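Local coordinates for Pre-mRNA-splicing factor SAD1 (Saccharomyces cerevisiae, PDB 4MSX), which is a catalytically inactive deubiquitinase that promotes assembly of newly made U4 snRNA into the U4/U6 snRNP and is required for pre-mRNA splicing, at residues K162-F167 with F212-F217; L200-M205 with W272-I277. All coordinates share one frame; numbering follows the deposited sequence.

Interaction 1 of 2, residues K162-F167 with F212-F217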
loop_
_atom_site.group_PDB
_atom_site.type_symbol
_atom_site.label_atom_id
_atom_site.label_comp_id
_atom_site.label_asym_id
_atom_site.label_seq_id
_atom_site.Cartn_x
_atom_site.Cartn_y
_atom_site.Cartn_z
ATOM N N LYS A 162 15.028 -1.135 -16.781
ATOM C CA LYS A 162 14.239 -1.526 -17.960
ATOM C C LYS A 162 13.014 -2.427 -17.648
ATOM O O LYS A 162 12.056 -2.436 -18.389
ATOM C CB LYS A 162 15.117 -2.238 -19.020
ATOM C CG LYS A 162 14.302 -2.506 -20.324
ATOM C CD LYS A 162 15.170 -2.660 -21.577
ATOM C CE LYS A 162 15.391 -4.134 -21.929
ATOM N NZ LYS A 162 16.117 -4.308 -23.225
ATOM N N ASP A 163 13.057 -3.207 -16.577
ATOM C CA ASP A 163 11.862 -3.964 -16.187
ATOM C C ASP A 163 10.686 -3.008 -15.996
ATOM O O ASP A 163 9.547 -3.317 -16.400
ATOM C CB ASP A 163 12.077 -4.713 -14.854
ATOM C CG ASP A 163 13.203 -5.699 -14.896
ATOM O OD1 ASP A 163 13.427 -6.328 -15.962
ATOM O OD2 ASP A 163 13.890 -5.828 -13.856
ATOM N N LEU A 164 10.929 -1.845 -15.374
ATOM C CA LEU A 164 9.820 -0.918 -15.048
ATOM C C LEU A 164 9.122 -0.379 -16.304
ATOM O O LEU A 164 7.915 -0.055 -16.298
ATOM C CB LEU A 164 10.288 0.218 -14.123
ATOM C CG LEU A 164 11.144 -0.215 -12.910
ATOM C CD1 LEU A 164 11.302 0.880 -11.886
ATOM C CD2 LEU A 164 10.584 -1.431 -12.211
ATOM N N GLU A 165 9.837 -0.350 -17.423
ATOM C CA GLU A 165 9.222 0.183 -18.640
ATOM C C GLU A 165 8.072 -0.665 -19.132
ATOM O O GLU A 165 7.164 -0.150 -19.774
ATOM C CB GLU A 165 10.274 0.340 -19.747
ATOM C CG GLU A 165 11.432 1.213 -19.327
ATOM C CD GLU A 165 12.494 1.326 -20.447
ATOM O OE1 GLU A 165 12.205 0.886 -21.584
ATOM O OE2 GLU A 165 13.613 1.833 -20.195
ATOM N N ASP A 166 8.089 -1.969 -18.851
ATOM C CA ASP A 166 6.987 -2.799 -19.301
ATOM C C ASP A 166 5.997 -3.113 -18.157
ATOM O O ASP A 166 5.267 -4.099 -18.228
ATOM C CB ASP A 166 7.504 -4.127 -19.860
ATOM C CG ASP A 166 6.427 -4.889 -20.650
ATOM O OD1 ASP A 166 5.460 -4.249 -21.138
ATOM O OD2 ASP A 166 6.544 -6.128 -20.783
ATOM N N PHE A 167 5.974 -2.296 -17.109
ATOM C CA PHE A 167 4.982 -2.519 -16.016
ATOM C C PHE A 167 3.847 -1.508 -16.209
ATOM O O PHE A 167 4.117 -0.377 -16.598
ATOM C CB PHE A 167 5.612 -2.238 -14.644
ATOM C CG PHE A 167 6.542 -3.300 -14.144
ATOM C CD1 PHE A 167 6.772 -4.457 -14.860
ATOM C CD2 PHE A 167 7.157 -3.137 -12.915
ATOM C CE1 PHE A 167 7.640 -5.430 -14.386
ATOM C CE2 PHE A 167 8.028 -4.074 -12.431
ATOM C CZ PHE A 167 8.272 -5.240 -13.153
ATOM N N PHE A 212 11.730 2.791 -4.323
ATOM C CA PHE A 212 11.696 1.561 -3.484
ATOM C C PHE A 212 12.128 0.321 -4.282
ATOM O O PHE A 212 12.775 -0.589 -3.730
ATOM C CB PHE A 212 10.262 1.288 -2.973
ATOM C CG PHE A 212 9.906 2.029 -1.697
ATOM C CD1 PHE A 212 10.646 1.854 -0.554
ATOM C CD2 PHE A 212 8.814 2.880 -1.665
ATOM C CE1 PHE A 212 10.282 2.496 0.648
ATOM C CE2 PHE A 212 8.445 3.554 -0.465
ATOM C CZ PHE A 212 9.187 3.362 0.674
ATOM N N LEU A 213 11.683 0.230 -5.543
ATOM C CA LEU A 213 11.954 -0.992 -6.333
ATOM C C LEU A 213 13.441 -1.104 -6.704
ATOM O O LEU A 213 13.958 -2.199 -6.766
ATOM C CB LEU A 213 11.174 -1.036 -7.634
ATOM C CG LEU A 213 9.647 -1.001 -7.498
ATOM C CD1 LEU A 213 8.949 -1.200 -8.845
ATOM C CD2 LEU A 213 9.192 -2.097 -6.467
ATOM N N LEU A 214 14.113 0.021 -6.946
ATOM C CA LEU A 214 15.487 -0.027 -7.546
ATOM C C LEU A 214 16.598 0.137 -6.531
ATOM O O LEU A 214 17.777 0.000 -6.875
ATOM C CB LEU A 214 15.654 1.052 -8.651
ATOM C CG LEU A 214 14.710 0.845 -9.829
ATOM C CD1 LEU A 214 14.694 2.055 -10.828
ATOM C CD2 LEU A 214 15.091 -0.403 -10.575
ATOM N N ASN A 215 16.256 0.475 -5.294
ATOM C CA ASN A 215 17.267 0.610 -4.257
ATOM C C ASN A 215 17.149 -0.419 -3.153
ATOM O O ASN A 215 16.142 -1.083 -3.047
ATOM C CB ASN A 215 17.207 2.003 -3.699
ATOM C CG ASN A 215 17.509 3.027 -4.780
ATOM O OD1 ASN A 215 18.671 3.310 -5.057
ATOM N ND2 ASN A 215 16.476 3.495 -5.458
ATOM N N HIS A 216 18.194 -0.549 -2.353
ATOM C CA HIS A 216 18.175 -1.480 -1.237
ATOM C C HIS A 216 18.257 -0.651 0.013
ATOM O O HIS A 216 18.807 0.437 0.003
ATOM C CB HIS A 216 19.329 -2.485 -1.382
ATOM C CG HIS A 216 19.299 -3.164 -2.710
ATOM N ND1 HIS A 216 18.370 -4.135 -3.021
ATOM C CD2 HIS A 216 20.009 -2.948 -3.846
ATOM C CE1 HIS A 216 18.535 -4.519 -4.277
ATOM N NE2 HIS A 216 19.527 -3.817 -4.800
ATOM N N PHE A 217 17.700 -1.145 1.095
ATOM C CA PHE A 217 17.490 -0.265 2.229
ATOM C C PHE A 217 18.029 -0.904 3.521
ATOM O O PHE A 217 17.463 -0.728 4.593
ATOM C CB PHE A 217 15.976 0.108 2.329
ATOM C CG PHE A 217 15.489 0.953 1.195
ATOM C CD1 PHE A 217 15.034 0.375 0.041
ATOM C CD2 PHE A 217 15.503 2.340 1.283
ATOM C CE1 PHE A 217 14.589 1.160 -1.036
ATOM C CE2 PHE A 217 15.070 3.138 0.242
ATOM C CZ PHE A 217 14.616 2.557 -0.940
#
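Leu164 turns CG to the side opposite its carbonyl carbon, beside the backbone N (chi1 -47°), and with CD1 extended (chi2 -167°) it sends its two methyls out to Leu213 and Leu214, one to each. The contact is wholly apolar and small, about 142 Å² counting both sides. Leu164 CD2 lies 3.7 Å from Leu213 CD1, the two side chains passing at a slant. Toward Leu214 the approach is tip to tip, with Leu164 CD1 3.7 Å from Leu214 CD1 and 4.0 Å from Leu214 CG. Leu164 and Leu213 leave their backbones toward the opposing segment; Leu214 starts off to the side, and its branched end comes closer. The main chains stay well apart, Leu164 CA and Leu213 CA being 9.0 Å from each other. Phe167 N donates to Leu164 O over 3.1 Å, and Asp163 O sits 3.3 Å above the Phe167 ring plane, displaced toward its rim. Leu213 is buried and also touches Tyr159 and Trp235, while Leu214 lies in a more open position. Plain leucine packing, away from the zinc site, thus joins short helix 161-165 to the last turn of helix 206-214 of the USP domain, whose end is held by Lys232 of helix 222-234 through Phe212 O and Asn215 O, with Phe212 reaching on to Leu284 of helix 282-292.

Interaction 2 of 2, residues L200-M205 with W272-I277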
loop_
_atom_site.group_PDB
_atom_site.type_symbol
_atom_site.label_atom_id
_atom_site.label_comp_id
_atom_site.label_asym_id
_atom_site.label_seq_id
_atom_site.Cartn_x
_atom_site.Cartn_y
_atom_site.Cartn_z
ATOM N N LEU A 200 -1.144 0.358 -1.332
ATOM C CA LEU A 200 -1.384 0.448 -2.772
ATOM C C LEU A 200 -1.205 1.909 -3.282
ATOM O O LEU A 200 -0.570 2.156 -4.333
ATOM C CB LEU A 200 -2.817 -0.039 -3.105
ATOM C CG LEU A 200 -2.979 -1.576 -3.029
ATOM C CD1 LEU A 200 -4.471 -1.967 -3.046
ATOM C CD2 LEU A 200 -2.188 -2.310 -4.175
ATOM N N LEU A 201 -1.741 2.876 -2.534
ATOM C CA LEU A 201 -1.644 4.286 -2.974
ATOM C C LEU A 201 -0.200 4.674 -3.107
ATOM O O LEU A 201 0.246 5.210 -4.146
ATOM C CB LEU A 201 -2.264 5.277 -1.964
ATOM C CG LEU A 201 -3.768 5.241 -1.807
ATOM C CD1 LEU A 201 -4.297 6.472 -1.019
ATOM C CD2 LEU A 201 -4.416 5.165 -3.142
ATOM N N ILE A 202 0.579 4.414 -2.078
ATOM C CA ILE A 202 1.943 4.876 -2.136
ATOM C C ILE A 202 2.773 4.055 -3.148
ATOM O O ILE A 202 3.651 4.610 -3.816
ATOM C CB ILE A 202 2.586 4.931 -0.762
ATOM C CG1 ILE A 202 3.836 5.815 -0.834
ATOM C CG2 ILE A 202 2.868 3.522 -0.219
ATOM C CD1 ILE A 202 4.577 5.930 0.497
ATOM N N SER A 203 2.473 2.764 -3.313
ATOM C CA SER A 203 3.180 1.932 -4.288
ATOM C C SER A 203 2.864 2.305 -5.736
ATOM O O SER A 203 3.587 1.898 -6.655
ATOM C CB SER A 203 2.834 0.456 -4.064
ATOM O OG SER A 203 3.390 0.023 -2.846
ATOM N N HIS A 204 1.774 3.057 -5.942
ATOM C CA HIS A 204 1.373 3.455 -7.288
ATOM C C HIS A 204 1.761 4.907 -7.623
ATOM O O HIS A 204 1.414 5.385 -8.693
ATOM C CB HIS A 204 -0.135 3.158 -7.554
ATOM C CG HIS A 204 -0.384 1.695 -7.776
ATOM N ND1 HIS A 204 -0.820 1.173 -8.980
ATOM C CD2 HIS A 204 -0.110 0.623 -6.979
ATOM C CE1 HIS A 204 -0.876 -0.147 -8.894
ATOM N NE2 HIS A 204 -0.465 -0.507 -7.683
ATOM N N MET A 205 2.457 5.591 -6.713
ATOM C CA MET A 205 3.034 6.927 -7.018
ATOM C C MET A 205 4.402 6.703 -7.628
ATOM O O MET A 205 5.370 6.414 -6.929
ATOM C CB MET A 205 3.206 7.763 -5.765
ATOM C CG MET A 205 1.839 8.138 -5.210
ATOM S SD MET A 205 1.966 8.929 -3.599
ATOM C CE MET A 205 0.210 9.256 -3.378
ATOM N N TRP A 272 0.145 8.962 9.064
ATOM C CA TRP A 272 1.145 8.342 9.960
ATOM C C TRP A 272 2.340 7.780 9.128
ATOM O O TRP A 272 3.529 7.921 9.502
ATOM C CB TRP A 272 0.493 7.179 10.766
ATOM C CG TRP A 272 1.389 6.613 11.833
ATOM C CD1 TRP A 272 1.420 6.965 13.183
ATOM C CD2 TRP A 272 2.337 5.540 11.674
ATOM N NE1 TRP A 272 2.368 6.173 13.851
ATOM C CE2 TRP A 272 2.929 5.301 12.952
ATOM C CE3 TRP A 272 2.749 4.765 10.576
ATOM C CZ2 TRP A 272 3.936 4.354 13.142
ATOM C CZ3 TRP A 272 3.767 3.782 10.788
ATOM C CH2 TRP A 272 4.318 3.602 12.066
ATOM N N LEU A 273 2.009 7.060 8.072
ATOM C CA LEU A 273 3.026 6.347 7.286
ATOM C C LEU A 273 3.924 7.385 6.551
ATOM O O LEU A 273 5.159 7.254 6.527
ATOM C CB LEU A 273 2.366 5.428 6.254
ATOM C CG LEU A 273 3.343 4.418 5.668
ATOM C CD1 LEU A 273 3.783 3.364 6.740
ATOM C CD2 LEU A 273 2.735 3.743 4.444
ATOM N N PHE A 274 3.326 8.428 5.961
ATOM C CA PHE A 274 4.182 9.490 5.346
ATOM C C PHE A 274 5.110 10.140 6.370
ATOM O O PHE A 274 6.299 10.384 6.090
ATOM C CB PHE A 274 3.355 10.621 4.749
ATOM C CG PHE A 274 2.875 10.344 3.355
ATOM C CD1 PHE A 274 2.795 9.057 2.870
ATOM C CD2 PHE A 274 2.527 11.384 2.516
ATOM C CE1 PHE A 274 2.359 8.804 1.558
ATOM C CE2 PHE A 274 2.086 11.143 1.213
ATOM C CZ PHE A 274 2.002 9.860 0.742
ATOM N N ASN A 275 4.594 10.421 7.573
ATOM C CA ASN A 275 5.449 11.030 8.572
ATOM C C ASN A 275 6.541 10.065 9.038
ATOM O O ASN A 275 7.671 10.480 9.343
ATOM C CB ASN A 275 4.648 11.611 9.754
ATOM C CG ASN A 275 3.778 12.847 9.327
ATOM O OD1 ASN A 275 4.169 13.653 8.457
ATOM N ND2 ASN A 275 2.591 12.967 9.917
ATOM N N LYS A 276 6.226 8.779 9.106
ATOM C CA LYS A 276 7.209 7.825 9.615
ATOM C C LYS A 276 8.323 7.632 8.539
ATOM O O LYS A 276 9.508 7.423 8.849
ATOM C CB LYS A 276 6.544 6.502 9.952
ATOM C CG LYS A 276 7.497 5.411 10.465
ATOM C CD LYS A 276 7.947 5.800 11.865
ATOM C CE LYS A 276 8.964 4.834 12.365
ATOM N NZ LYS A 276 9.238 5.007 13.805
ATOM N N ILE A 277 7.921 7.645 7.286
ATOM C CA ILE A 277 8.888 7.516 6.172
ATOM C C ILE A 277 9.840 8.705 6.223
ATOM O O ILE A 277 11.080 8.526 6.163
ATOM C CB ILE A 277 8.210 7.470 4.793
ATOM C CG1 ILE A 277 7.464 6.152 4.642
ATOM C CG2 ILE A 277 9.289 7.640 3.637
ATOM C CD1 ILE A 277 6.476 6.141 3.480
#
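Two helices of the USP domain pack together here: the C-terminal end of helix 189-203, with the bend that follows it, meets helix 266-280 through Ile202, Met205, Phe274 and Ile277. All four side chains are buried and apolar. In one of the two modelled conformers of Ile202, CG1 stands anti to the backbone N (chi1 -163°), which carries CD1 across to the opposing helix. CD1 of Ile202 then meets CD1 of Ile277 tip to tip at 3.5 Å, a distance that belongs to this conformer and is less certain for it. The same methyl lies 3.8 Å from Phe274 CE1, oblique to the ring, as the isoleucine chain and the phenylalanine run past one another antiparallel. The helices are consistent with the helical thumb of the fingers-palm-thumb USP fold, and helix 189-203 probably corresponds to the one that bears the catalytic cysteine at its N-terminal end in active relatives; this contact is made at its other end. Met205, at the N-cap position of helix 206-214, stretches out its side chain and brings SD to the edge of the Phe274 ring, near its plane and 4.4 Å from CZ. Trp321 meets the Phe274 ring edge-to-face. Cys292 of helix 282-292 touches both Met205 and Phe274, Ile277 rests on Leu284 and Leu288 of that helix, and Val477 of strand 472-480 packs on Met205.

Interactions 1 and 2 have their centres about 17 Å apart and do not touch, their nearest atoms being about 5 Å apart. Their segments alternate along the chain: helix 189-203 leads through His204 and Met205 into helix 206-214, so each contact uses one of two consecutive helices. Trp235 is shared: its side chain touches Phe167 and Leu213 of interaction 1, and its NE1 donates a hydrogen bond to Ser203 O in interaction 2. Leu284 likewise touches Phe212 and Ile277. Interaction 2 is the deeper, fully buried one; interaction 1 is only partly buried. Both lie away from the zinc site of Cys94, Cys97, His113 and His119.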